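Local coordinates for protein L-Ala-D/L-Glu epimerase, a muconate lactonizing enzyme (Klebsiella pneumoniae subsp. pneumoniae MGH 78578, PDB 3FCP) that belongs to the muconate lactonizing enzyme branch of the enolase superfamily and binds a magnesium ion in a TIM-barrel-like domain, at residues A235-R238 against L239-I243; E364-L367 against H368-R372. One frame throughout, in Å; residues are numbered along the deposited sequence.

How the contacts relate
Contacts 1 and 2 are both local contacts within the last turns of a helix, and both use a hydroxyl side chain to take up a carbonyl there, yet they lie on opposite sides of the chain's centre. Their centres are 46 Å apart and their nearest atoms about 31 Å. Contact 1 (235-238 with 239-243) belongs to a barrel helix whose Leu236 side chain is about 11 Å from the magnesium ion bound by Asn201, Asp250 and Glu251; Arg238 and Gln242 of contact 1 touch the second subunit. Contact 2 (364-367 with 368-372) forms the C-terminal helix, which packs on strand 7-17 of the N-terminal antiparallel sheet, and no other chain touches it.

Contact 1: residues A235-R238 against L239-I243; sequences ALVR and LSQQI
Leu239 N donates to Ala235 O at 2.9 Å and Ser240 N to Leu236 O at the same length, two regular i to i+4 bonds of helix 233-242, the helix of a beta-alpha-beta unit in the TIM-barrel-like domain between strands 223-225 and 246-249. Further on the bonding frays: Gln241 N is shared weakly between Val237 O and Arg238 O, and Gln242 N reaches Arg238 O through another weak bond with an N-H...O angle of 127°. Ile243 then leaves helical geometry, although its N still bonds to Leu239 O.

A side chain adds a bond at the weakly held Val237 O. Ser240 OG donates to Val237 O at 2.7 Å, because a chi1 of 77° sets the hydroxyl between its own N and carbonyl carbon, facing back along the helix. The same OG also bonds Thr268 N of the same chain, so this buried hydroxyl links the helix to a neighbouring loop. Leu239 turns its CG back over the preceding turn, 3.2 Å from Ala235 O, while Leu236 packs on Ile247 and Ala249 of strand 246-249.

Arg238 and Gln242 run alongside each other, their guanidinium and amide planes 64° apart. Arg238 also packs against Thr268 of the second subunit, and Gln242 NE2 makes a weak hydrogen bond to Gln241 O of that subunit. The two side chains come closest at Arg238 CG and Gln242 OE1, 3.7 Å apart. The polar ends meet through one water, which lies in plane at the guanidinium edge, accepts from Arg238 NE at 2.8 Å and donates to Gln242 OE1 at 2.5 Å.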
loop_
_atom_site.group_PDB
_atom_site.type_symbol
_atom_site.label_atom_id
_atom_site.label_comp_id
_atom_site.label_asym_id
_atom_site.label_seq_id
_atom_site.Cartn_x
_atom_site.Cartn_y
_atom_site.Cartn_z
ATOM N N ALA A 235 -9.129 -12.399 5.923
ATOM C CA ALA A 235 -10.394 -12.695 5.248
ATOM C C ALA A 235 -11.527 -11.855 5.845
ATOM O O ALA A 235 -12.390 -11.353 5.115
ATOM C CB ALA A 235 -10.730 -14.183 5.376
ATOM N N LEU A 236 -11.523 -11.709 7.170
ATOM C CA LEU A 236 -12.557 -10.931 7.850
ATOM C C LEU A 236 -12.557 -9.496 7.312
ATOM O O LEU A 236 -13.606 -8.936 7.012
ATOM C CB LEU A 236 -12.321 -10.912 9.366
ATOM C CG LEU A 236 -13.440 -10.241 10.173
ATOM C CD1 LEU A 236 -14.703 -11.098 10.078
ATOM C CD2 LEU A 236 -13.031 -10.088 11.632
ATOM N N VAL A 237 -11.373 -8.906 7.191
ATOM C CA VAL A 237 -11.250 -7.548 6.676
ATOM C C VAL A 237 -11.755 -7.439 5.243
ATOM O O VAL A 237 -12.492 -6.510 4.908
ATOM C CB VAL A 237 -9.781 -7.065 6.718
ATOM C CG1 VAL A 237 -9.642 -5.731 5.993
ATOM C CG2 VAL A 237 -9.327 -6.936 8.177
ATOM N N ARG A 238 -11.349 -8.386 4.400
ATOM C CA ARG A 238 -11.759 -8.385 3.000
ATOM C C ARG A 238 -13.284 -8.477 2.903
ATOM O O ARG A 238 -13.918 -7.734 2.149
ATOM C CB ARG A 238 -11.109 -9.561 2.257
ATOM C CG ARG A 238 -11.466 -9.641 0.774
ATOM C CD ARG A 238 -10.715 -10.776 0.064
ATOM N NE ARG A 238 -10.958 -12.085 0.664
ATOM C CZ ARG A 238 -10.038 -12.794 1.312
ATOM N NH1 ARG A 238 -8.806 -12.319 1.440
ATOM N NH2 ARG A 238 -10.353 -13.967 1.847
ATOM N N LEU A 239 -13.867 -9.381 3.677
ATOM C CA LEU A 239 -15.313 -9.543 3.679
ATOM C C LEU A 239 -16.003 -8.250 4.133
ATOM O O LEU A 239 -16.981 -7.827 3.527
ATOM C CB LEU A 239 -15.709 -10.708 4.590
ATOM C CG LEU A 239 -15.277 -12.088 4.082
ATOM C CD1 LEU A 239 -15.394 -13.115 5.191
ATOM C CD2 LEU A 239 -16.141 -12.478 2.878
ATOM N N SER A 240 -15.476 -7.603 5.171
ATOM C CA SER A 240 -16.091 -6.369 5.664
ATOM C C SER A 240 -16.047 -5.256 4.620
ATOM O O SER A 240 -16.857 -4.335 4.649
ATOM C CB SER A 240 -15.402 -5.887 6.950
ATOM O OG SER A 240 -14.152 -5.265 6.688
ATOM N N GLN A 241 -15.098 -5.345 3.697
ATOM C CA GLN A 241 -14.969 -4.333 2.655
ATOM C C GLN A 241 -15.766 -4.653 1.388
ATOM O O GLN A 241 -16.040 -3.759 0.590
ATOM C CB GLN A 241 -13.490 -4.138 2.300
ATOM C CG GLN A 241 -12.674 -3.452 3.400
ATOM C CD GLN A 241 -11.170 -3.586 3.201
ATOM O OE1 GLN A 241 -10.379 -3.012 3.951
ATOM N NE2 GLN A 241 -10.771 -4.352 2.194
ATOM N N GLN A 242 -16.151 -5.914 1.199
ATOM C CA GLN A 242 -16.891 -6.284 -0.005
ATOM C C GLN A 242 -18.342 -6.750 0.190
ATOM O O GLN A 242 -19.153 -6.637 -0.728
ATOM C CB GLN A 242 -16.108 -7.346 -0.774
ATOM C CG GLN A 242 -15.936 -8.647 -0.019
ATOM C CD GLN A 242 -14.999 -9.623 -0.715
ATOM O OE1 GLN A 242 -14.859 -10.772 -0.289
ATOM N NE2 GLN A 242 -14.350 -9.169 -1.786
ATOM N N ILE A 243 -18.672 -7.251 1.379
ATOM C CA ILE A 243 -20.021 -7.740 1.665
ATOM C C ILE A 243 -21.020 -6.607 1.902
ATOM O O ILE A 243 -20.756 -5.683 2.674
ATOM C CB ILE A 243 -19.995 -8.687 2.888
ATOM C CG1 ILE A 243 -19.083 -9.882 2.584
ATOM C CG2 ILE A 243 -21.405 -9.163 3.226
ATOM C CD1 ILE A 243 -19.436 -10.625 1.286
HETATM O O HOH W 1 -13.611 -12.901 0.220
#

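Contact 2: residues E364-L367 against H368-R372; sequences EDKL and HFYTR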
loop_
_atom_site.group_PDB
_atom_site.type_symbol
_atom_site.label_atom_id
_atom_site.label_comp_id
_atom_site.label_asym_id
_atom_site.label_seq_id
_atom_site.Cartn_x
_atom_site.Cartn_y
_atom_site.Cartn_z
ATOM N N GLU A 364 -26.099 -17.832 49.349
ATOM C CA GLU A 364 -25.204 -18.864 49.857
ATOM C C GLU A 364 -25.758 -20.280 49.835
ATOM O O GLU A 364 -25.033 -21.225 49.520
ATOM C CB GLU A 364 -24.731 -18.512 51.269
ATOM C CG GLU A 364 -23.598 -17.494 51.282
ATOM C CD GLU A 364 -22.895 -17.422 52.621
ATOM O OE1 GLU A 364 -23.520 -16.947 53.596
ATOM O OE2 GLU A 364 -21.716 -17.848 52.699
ATOM N N ASP A 365 -27.035 -20.440 50.160
ATOM C CA ASP A 365 -27.621 -21.771 50.153
ATOM C C ASP A 365 -27.522 -22.374 48.758
ATOM O O ASP A 365 -27.146 -23.529 48.604
ATOM C CB ASP A 365 -29.079 -21.723 50.618
ATOM C CG ASP A 365 -29.206 -21.414 52.099
ATOM O OD1 ASP A 365 -28.365 -21.916 52.877
ATOM O OD2 ASP A 365 -30.143 -20.682 52.486
ATOM N N LYS A 366 -27.853 -21.588 47.740
ATOM C CA LYS A 366 -27.769 -22.074 46.370
ATOM C C LYS A 366 -26.309 -22.252 45.955
ATOM O O LYS A 366 -25.952 -23.235 45.307
ATOM C CB LYS A 366 -28.472 -21.103 45.417
ATOM C CG LYS A 366 -29.991 -21.214 45.422
ATOM C CD LYS A 366 -30.595 -20.355 44.330
ATOM C CE LYS A 366 -32.079 -20.622 44.162
ATOM N NZ LYS A 366 -32.813 -20.391 45.429
ATOM N N LEU A 367 -25.463 -21.301 46.338
ATOM C CA LEU A 367 -24.050 -21.382 45.995
ATOM C C LEU A 367 -23.493 -22.733 46.405
ATOM O O LEU A 367 -22.894 -23.439 45.595
ATOM C CB LEU A 367 -23.256 -20.281 46.699
ATOM C CG LEU A 367 -21.740 -20.333 46.465
ATOM C CD1 LEU A 367 -21.434 -20.163 44.977
ATOM C CD2 LEU A 367 -21.064 -19.241 47.283
ATOM N N HIS A 368 -23.699 -23.091 47.668
ATOM C CA HIS A 368 -23.205 -24.356 48.187
ATOM C C HIS A 368 -23.896 -25.550 47.536
ATOM O O HIS A 368 -23.257 -26.555 47.240
ATOM C CB HIS A 368 -23.376 -24.396 49.711
ATOM C CG HIS A 368 -22.644 -23.299 50.424
ATOM N ND1 HIS A 368 -21.303 -23.044 50.222
ATOM C CD2 HIS A 368 -23.066 -22.387 51.332
ATOM C CE1 HIS A 368 -20.931 -22.022 50.974
ATOM N NE2 HIS A 368 -21.982 -21.604 51.657
ATOM N N PHE A 369 -25.194 -25.437 47.296
ATOM C CA PHE A 369 -25.932 -26.531 46.679
ATOM C C PHE A 369 -25.381 -26.868 45.294
ATOM O O PHE A 369 -25.184 -28.036 44.968
ATOM C CB PHE A 369 -27.412 -26.167 46.558
ATOM C CG PHE A 369 -28.273 -27.286 46.036
ATOM C CD1 PHE A 369 -28.569 -28.387 46.837
ATOM C CD2 PHE A 369 -28.777 -27.247 44.738
ATOM C CE1 PHE A 369 -29.358 -29.435 46.353
ATOM C CE2 PHE A 369 -29.565 -28.288 44.243
ATOM C CZ PHE A 369 -29.856 -29.386 45.055
ATOM N N TYR A 370 -25.125 -25.842 44.483
ATOM C CA TYR A 370 -24.623 -26.056 43.126
ATOM C C TYR A 370 -23.105 -26.131 42.959
ATOM O O TYR A 370 -22.617 -26.379 41.857
ATOM C CB TYR A 370 -25.193 -24.982 42.192
ATOM C CG TYR A 370 -26.693 -25.066 42.024
ATOM C CD1 TYR A 370 -27.286 -26.191 41.450
ATOM C CD2 TYR A 370 -27.525 -24.032 42.457
ATOM C CE1 TYR A 370 -28.674 -26.286 41.310
ATOM C CE2 TYR A 370 -28.915 -24.118 42.321
ATOM C CZ TYR A 370 -29.478 -25.248 41.746
ATOM O OH TYR A 370 -30.843 -25.336 41.596
ATOM N N THR A 371 -22.354 -25.929 44.035
ATOM C CA THR A 371 -20.901 -26.001 43.934
ATOM C C THR A 371 -20.509 -27.406 43.501
ATOM O O THR A 371 -21.019 -28.394 44.033
ATOM C CB THR A 371 -20.215 -25.692 45.281
ATOM O OG1 THR A 371 -20.463 -24.332 45.647
ATOM C CG2 THR A 371 -18.710 -25.910 45.179
ATOM N N ARG A 372 -19.607 -27.492 42.531
ATOM C CA ARG A 372 -19.149 -28.781 42.025
ATOM C C ARG A 372 -18.539 -29.630 43.138
ATOM O O ARG A 372 -18.864 -30.809 43.281
ATOM C CB ARG A 372 -18.122 -28.572 40.910
ATOM C CG ARG A 372 -17.621 -29.862 40.284
ATOM C CD ARG A 372 -16.728 -29.585 39.089
ATOM N NE ARG A 372 -17.448 -28.905 38.017
ATOM C CZ ARG A 372 -16.914 -28.596 36.840
ATOM N NH1 ARG A 372 -15.646 -28.905 36.582
ATOM N NH2 ARG A 372 -17.645 -27.981 35.920
#
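His368 opens the segment with a nearly straight bond from its N to Glu364 O, 2.9 Å long with an N-H...O angle of 175°. Its ring leans back toward the same carbonyl, obliquely, CD2 2.9 Å from Glu364 O, since CG stands beside the backbone N (chi1 -60°). The Glu364 side chain runs alongside, its carboxylate plane turned 48° from the imidazole, with OE2 in loose approach 3.9 Å from His368 NE2; OE2 also has a long, weak ion pair with Arg39.

Phe369 N follows with a bond to Asp365 O. Phe369 CD2 sits 3.5 Å above the Tyr370 ring, over its centre. Tyr370 N reaches Lys366 O at 2.9 Å, and its ring bends back until CD2 comes within 3.4 Å of that oxygen, while the hydroxyl is hydrogen-bonded to Asp336.

Thr371 has left the helix, but its OG1 donates to Leu367 O at 2.6 Å, approaching from well above the carbonyl plane. Leu367, the buried residue, packs on Trp13 and Val15 of strand 7-17. Arg372 forms salt bridges with Asp16 and Glu66. This is a short C-terminal helix, with a threonine hydroxyl at its end, laid against the antiparallel sheet of the enolase-type N-terminal domain.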